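Local atomic coordinates of enoyl-CoA hydratase/isomerase (Shewanella pealeana, PDB entry 4KPK), a protein that probably acts on acyl-CoA thioesters as a hydratase or isomerase of the crotonase-like family, its exact substrate and reaction being unestablished. Residues A[50-64]-A[87-101]. Residues are numbered along the deposited sequence; the frame is centred on the assembly and turned at random.
Sequences AQMVLDRSDKHNAFD and LLLKANGKNFSAGAD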
loop_
_atom_site.group_PDB
_atom_site.type_symbol
_atom_site.label_atom_id
_atom_site.label_comp_id
_atom_site.label_asym_id
_atom_site.label_seq_id
_atom_site.Cartn_x
_atom_site.Cartn_y
_atom_site.Cartn_z
ATOM N N ALA A 50 -28.000 -10.940 -5.705
ATOM C CA ALA A 50 -27.983 -12.276 -5.205
ATOM C C ALA A 50 -27.442 -12.171 -3.831
ATOM O O ALA A 50 -26.604 -11.312 -3.565
ATOM C CB ALA A 50 -27.050 -13.173 -6.047
ATOM N N GLN A 51 -27.873 -13.064 -2.958
ATOM C CA GLN A 51 -27.368 -13.039 -1.624
ATOM C C GLN A 51 -26.944 -14.393 -1.228
ATOM O O GLN A 51 -27.671 -15.344 -1.480
ATOM C CB GLN A 51 -28.455 -12.563 -0.620
ATOM C CG GLN A 51 -29.098 -11.274 -1.055
ATOM C CD GLN A 51 -29.973 -10.679 0.045
ATOM O OE1 GLN A 51 -29.746 -10.912 1.226
ATOM N NE2 GLN A 51 -30.980 -9.943 -0.342
HETATM N N MSE A 52 -25.823 -14.436 -0.514
HETATM C CA MSE A 52 -25.286 -15.627 0.132
HETATM C C MSE A 52 -25.241 -15.286 1.596
HETATM O O MSE A 52 -24.590 -14.307 1.991
HETATM C CB MSE A 52 -23.877 -15.982 -0.349
HETATM C CG MSE A 52 -23.338 -17.244 0.334
HETATM SE SE MSE A 52 -21.558 -17.586 -0.488
HETATM C CE MSE A 52 -21.390 -18.388 -2.226
ATOM N N VAL A 53 -25.914 -16.118 2.395
ATOM C CA VAL A 53 -26.160 -15.807 3.774
ATOM C C VAL A 53 -25.696 -16.944 4.709
ATOM O O VAL A 53 -26.206 -18.053 4.636
ATOM C CB VAL A 53 -27.643 -15.486 4.045
ATOM C CG1 VAL A 53 -27.842 -15.100 5.523
ATOM C CG2 VAL A 53 -28.146 -14.371 3.131
ATOM N N LEU A 54 -24.805 -16.594 5.648
ATOM C CA LEU A 54 -24.304 -17.520 6.648
ATOM C C LEU A 54 -25.422 -17.649 7.635
ATOM O O LEU A 54 -25.938 -16.619 8.284
ATOM C CB LEU A 54 -22.996 -17.067 7.302
ATOM C CG LEU A 54 -21.737 -17.154 6.433
ATOM C CD1 LEU A 54 -21.930 -16.400 5.143
ATOM C CD2 LEU A 54 -20.479 -16.651 7.145
ATOM N N ASP A 55 -25.862 -18.897 7.670
ATOM C CA ASP A 55 -27.139 -19.293 8.309
ATOM C C ASP A 55 -26.927 -20.466 9.239
ATOM O O ASP A 55 -27.714 -21.384 9.315
ATOM C CB ASP A 55 -28.219 -19.635 7.241
ATOM C CG ASP A 55 -29.627 -19.745 7.843
ATOM O OD1 ASP A 55 -29.959 -18.928 8.765
ATOM O OD2 ASP A 55 -30.384 -20.648 7.425
ATOM N N ARG A 56 -25.856 -20.405 9.996
ATOM C CA ARG A 56 -25.608 -21.386 11.017
ATOM C C ARG A 56 -25.439 -20.676 12.363
ATOM O O ARG A 56 -24.498 -20.969 13.098
ATOM C CB ARG A 56 -24.324 -22.139 10.638
ATOM C CG ARG A 56 -24.155 -23.452 11.314
ATOM C CD ARG A 56 -22.749 -23.952 11.046
ATOM N NE ARG A 56 -22.548 -25.132 11.823
ATOM C CZ ARG A 56 -21.371 -25.620 12.208
ATOM N NH1 ARG A 56 -20.191 -25.037 11.904
ATOM N NH2 ARG A 56 -21.374 -26.713 12.947
ATOM N N SER A 57 -26.330 -19.746 12.694
ATOM C CA SER A 57 -26.115 -18.948 13.908
ATOM C C SER A 57 -25.940 -19.799 15.161
ATOM O O SER A 57 -25.151 -19.441 16.053
ATOM C CB SER A 57 -27.179 -17.842 14.137
ATOM O OG SER A 57 -28.500 -18.360 14.303
ATOM N N ASP A 58 -26.618 -20.935 15.231
ATOM C CA ASP A 58 -26.605 -21.751 16.465
ATOM C C ASP A 58 -25.172 -22.123 16.832
ATOM O O ASP A 58 -24.853 -22.181 18.055
ATOM C CB ASP A 58 -27.496 -23.017 16.364
ATOM C CG ASP A 58 -28.992 -22.696 16.211
ATOM O OD1 ASP A 58 -29.376 -21.508 16.272
ATOM O OD2 ASP A 58 -29.787 -23.645 16.021
ATOM N N LYS A 59 -24.309 -22.285 15.793
ATOM C CA LYS A 59 -22.840 -22.567 15.962
ATOM C C LYS A 59 -21.912 -21.413 15.537
ATOM O O LYS A 59 -20.749 -21.627 15.074
ATOM C CB LYS A 59 -22.426 -23.807 15.178
ATOM C CG LYS A 59 -23.395 -24.974 15.291
ATOM C CD LYS A 59 -23.695 -25.376 16.722
ATOM C CE LYS A 59 -24.654 -26.556 16.752
ATOM N NZ LYS A 59 -24.561 -27.297 18.032
ATOM N N HIS A 60 -22.432 -20.201 15.717
ATOM C CA HIS A 60 -21.685 -18.962 15.545
ATOM C C HIS A 60 -21.120 -18.803 14.117
ATOM O O HIS A 60 -20.124 -18.114 13.886
ATOM C CB HIS A 60 -20.612 -18.883 16.629
ATOM C CG HIS A 60 -21.136 -19.160 17.999
ATOM N ND1 HIS A 60 -20.735 -20.250 18.746
ATOM C CD2 HIS A 60 -22.067 -18.510 18.745
ATOM C CE1 HIS A 60 -21.363 -20.237 19.915
ATOM N NE2 HIS A 60 -22.178 -19.195 19.934
ATOM N N ASN A 61 -21.808 -19.398 13.161
ATOM C CA ASN A 61 -21.392 -19.346 11.766
ATOM C C ASN A 61 -19.947 -19.814 11.592
ATOM O O ASN A 61 -19.199 -19.283 10.758
ATOM C CB ASN A 61 -21.598 -17.926 11.228
ATOM C CG ASN A 61 -23.051 -17.630 10.989
ATOM O OD1 ASN A 61 -23.767 -18.536 10.659
ATOM N ND2 ASN A 61 -23.482 -16.359 11.138
ATOM N N ALA A 62 -19.558 -20.754 12.446
ATOM C CA ALA A 62 -18.190 -21.197 12.505
ATOM C C ALA A 62 -17.917 -22.009 11.215
ATOM O O ALA A 62 -18.766 -22.756 10.757
ATOM C CB ALA A 62 -17.962 -22.054 13.747
ATOM N N PHE A 63 -16.741 -21.866 10.655
ATOM C CA PHE A 63 -16.421 -22.582 9.436
ATOM C C PHE A 63 -16.043 -24.029 9.714
ATOM O O PHE A 63 -15.241 -24.337 10.598
ATOM C CB PHE A 63 -15.257 -21.941 8.701
ATOM C CG PHE A 63 -15.579 -20.638 8.051
ATOM C CD1 PHE A 63 -16.591 -19.783 8.563
ATOM C CD2 PHE A 63 -14.846 -20.227 6.950
ATOM C CE1 PHE A 63 -16.871 -18.568 7.955
ATOM C CE2 PHE A 63 -15.110 -18.998 6.361
ATOM C CZ PHE A 63 -16.123 -18.173 6.871
ATOM N N ASP A 64 -16.587 -24.896 8.892
ATOM C CA ASP A 64 -16.042 -26.229 8.720
ATOM C C ASP A 64 -16.028 -26.594 7.238
ATOM O O ASP A 64 -16.319 -25.723 6.383
ATOM C CB ASP A 64 -16.818 -27.214 9.598
ATOM C CG ASP A 64 -18.222 -27.400 9.155
ATOM O OD1 ASP A 64 -18.618 -26.912 8.056
ATOM O OD2 ASP A 64 -18.945 -28.053 9.919
ATOM N N LEU A 87 -23.424 -9.660 -6.090
ATOM C CA LEU A 87 -23.469 -10.682 -5.048
ATOM C C LEU A 87 -23.223 -9.999 -3.715
ATOM O O LEU A 87 -22.180 -9.379 -3.510
ATOM C CB LEU A 87 -22.380 -11.753 -5.212
ATOM C CG LEU A 87 -22.387 -12.743 -4.031
ATOM C CD1 LEU A 87 -23.696 -13.540 -3.927
ATOM C CD2 LEU A 87 -21.194 -13.646 -4.020
ATOM N N LEU A 88 -24.191 -10.144 -2.821
ATOM C CA LEU A 88 -24.140 -9.624 -1.480
ATOM C C LEU A 88 -23.886 -10.808 -0.520
ATOM O O LEU A 88 -24.610 -11.816 -0.553
ATOM C CB LEU A 88 -25.493 -8.927 -1.212
ATOM C CG LEU A 88 -25.526 -7.882 -0.114
ATOM C CD1 LEU A 88 -26.907 -7.233 0.044
ATOM C CD2 LEU A 88 -25.151 -8.561 1.174
ATOM N N LEU A 89 -22.845 -10.708 0.314
ATOM C CA LEU A 89 -22.603 -11.666 1.405
ATOM C C LEU A 89 -22.965 -11.067 2.769
ATOM O O LEU A 89 -22.507 -9.967 3.099
ATOM C CB LEU A 89 -21.153 -12.101 1.531
ATOM C CG LEU A 89 -20.436 -12.865 0.432
ATOM C CD1 LEU A 89 -20.281 -11.968 -0.818
ATOM C CD2 LEU A 89 -19.076 -13.327 0.969
ATOM N N LYS A 90 -23.706 -11.833 3.567
ATOM C CA LYS A 90 -24.266 -11.401 4.874
ATOM C C LYS A 90 -24.302 -12.644 5.735
ATOM O O LYS A 90 -24.057 -13.757 5.233
ATOM C CB LYS A 90 -25.716 -11.035 4.770
ATOM C CG LYS A 90 -26.070 -9.893 3.928
ATOM C CD LYS A 90 -27.477 -10.056 3.339
ATOM C CE LYS A 90 -28.517 -10.470 4.347
ATOM N NZ LYS A 90 -29.882 -10.048 3.887
ATOM N N ALA A 91 -24.729 -12.487 6.966
ATOM C CA ALA A 91 -24.841 -13.600 7.930
ATOM C C ALA A 91 -25.990 -13.322 8.919
ATOM O O ALA A 91 -26.235 -12.158 9.255
ATOM C CB ALA A 91 -23.560 -13.709 8.704
ATOM N N ASN A 92 -26.668 -14.378 9.371
ATOM C CA ASN A 92 -27.685 -14.276 10.382
ATOM C C ASN A 92 -27.054 -14.397 11.752
ATOM O O ASN A 92 -25.948 -14.948 11.911
ATOM C CB ASN A 92 -28.803 -15.312 10.209
ATOM C CG ASN A 92 -29.483 -15.195 8.856
ATOM O OD1 ASN A 92 -29.615 -14.105 8.291
ATOM N ND2 ASN A 92 -29.841 -16.330 8.285
ATOM N N GLY A 93 -27.765 -13.818 12.738
ATOM C CA GLY A 93 -27.359 -13.889 14.164
ATOM C C GLY A 93 -26.530 -12.701 14.524
ATOM O O GLY A 93 -26.402 -11.769 13.729
ATOM N N LYS A 94 -25.951 -12.721 15.712
ATOM C CA LYS A 94 -25.194 -11.585 16.236
ATOM C C LYS A 94 -23.750 -11.479 15.707
ATOM O O LYS A 94 -23.141 -10.430 15.828
ATOM C CB LYS A 94 -25.115 -11.680 17.767
ATOM C CG LYS A 94 -26.450 -11.908 18.432
ATOM C CD LYS A 94 -27.235 -10.623 18.518
ATOM C CE LYS A 94 -26.717 -9.785 19.674
ATOM N NZ LYS A 94 -27.088 -8.350 19.512
ATOM N N ASN A 95 -23.225 -12.563 15.126
ATOM C CA ASN A 95 -21.842 -12.671 14.750
ATOM C C ASN A 95 -21.691 -13.216 13.323
ATOM O O ASN A 95 -22.294 -14.194 12.934
ATOM C CB ASN A 95 -21.097 -13.584 15.748
ATOM C CG ASN A 95 -21.023 -12.998 17.167
ATOM O OD1 ASN A 95 -21.556 -13.587 18.101
ATOM N ND2 ASN A 95 -20.408 -11.827 17.326
ATOM N N PHE A 96 -20.796 -12.608 12.580
ATOM C CA PHE A 96 -20.593 -12.951 11.193
ATOM C C PHE A 96 -19.961 -14.401 11.055
ATOM O O PHE A 96 -20.564 -15.249 10.458
ATOM C CB PHE A 96 -19.754 -11.839 10.519
ATOM C CG PHE A 96 -19.539 -12.074 9.045
ATOM C CD1 PHE A 96 -20.465 -11.605 8.118
ATOM C CD2 PHE A 96 -18.410 -12.795 8.599
ATOM C CE1 PHE A 96 -20.297 -11.822 6.761
ATOM C CE2 PHE A 96 -18.228 -13.034 7.233
ATOM C CZ PHE A 96 -19.160 -12.526 6.303
ATOM N N SER A 97 -18.807 -14.662 11.672
ATOM C CA SER A 97 -18.317 -16.034 11.921
ATOM C C SER A 97 -17.419 -15.933 13.126
ATOM O O SER A 97 -16.551 -15.055 13.170
ATOM C CB SER A 97 -17.501 -16.603 10.709
ATOM O OG SER A 97 -16.927 -17.904 11.012
ATOM N N ALA A 98 -17.612 -16.776 14.131
ATOM C CA ALA A 98 -16.603 -16.912 15.179
ATOM C C ALA A 98 -15.358 -17.675 14.643
ATOM O O ALA A 98 -14.482 -17.990 15.414
ATOM C CB ALA A 98 -17.153 -17.627 16.411
ATOM N N GLY A 99 -15.264 -17.922 13.336
ATOM C CA GLY A 99 -14.042 -18.476 12.778
ATOM C C GLY A 99 -14.241 -19.966 12.761
ATOM O O GLY A 99 -15.315 -20.446 12.400
ATOM N N ALA A 100 -13.242 -20.703 13.211
ATOM C CA ALA A 100 -13.137 -22.131 12.865
ATOM C C ALA A 100 -13.871 -23.056 13.853
ATOM O O ALA A 100 -13.722 -22.909 15.050
ATOM C CB ALA A 100 -11.674 -22.525 12.743
ATOM N N ASP A 101 -14.673 -23.982 13.336
ATOM C CA ASP A 101 -15.448 -24.898 14.163
ATOM C C ASP A 101 -14.491 -25.803 14.963
ATOM O O ASP A 101 -13.583 -26.382 14.376
ATOM C CB ASP A 101 -16.403 -25.667 13.221
ATOM C CG ASP A 101 -17.229 -26.751 13.919
ATOM O OD1 ASP A 101 -16.694 -27.809 14.310
ATOM O OD2 ASP A 101 -18.448 -26.587 13.992
HETATM O O HOH W 1 -18.123 -29.314 12.332
#
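The guanidinium of Arg56 forms an end-on salt bridge with Asp101: NH1 and NH2 both donate to OD2 of Asp101, each at 3.1 Å, with the guanidinium and carboxylate planes 13° apart. CB of Lys59 lies over one face of the guanidinium, and Tyr40 adds a cation-pi contact. CD2 of Leu54 approaches the Phe96 ring obliquely, 4.3 Å from CE2. The Phe63 ring has Asn61 O, of its own segment, in plane at its edge, while Ser97 OG comes obliquely to within 3.1 Å of CD1 of Phe63. These groups belong to the strand ends and loops of a parallel beta-alpha-beta unit in the crotonase fold, in which helix 65-80 connects the paired strands 49-54 and 86-91. Leu88 N donates to Ala50 O, Met52 N to Leu88 O, Lys90 N to Met52 O, Leu54 N to Lys90 O and Asn92 N to Leu54 O (2.6 Å). On the face bearing Gln51, Val53 and Lys90, Lys90 NZ donates to Gln51 OE1 (2.8 Å) in the glutamine's carbonyl plane; the lysine chain bends at chi3. Beyond the strands, Asn92 ND2 hydrogen-bonds Asp55 OD1 from above the carboxylate plane, the two planes being 86° apart. Asn61 ND2 donates to Asn92 O and Asn95 O, while its OD1 takes Arg56 N. Phe63 N bonds Gly99 O, and Asp101 N bonds Phe63 O. At N-cap positions, Asp64 OD1 and Asp101 OD1 accept from Met67 N and Trp104 N; Asp64 OD2 bonds Tyr40 OH. Ser97 OG, anti to its own N (chi1 175°), donates to Asn61 O at 2.7 Å from above the carbonyl plane and accepts from Gly99 N in an ST turn.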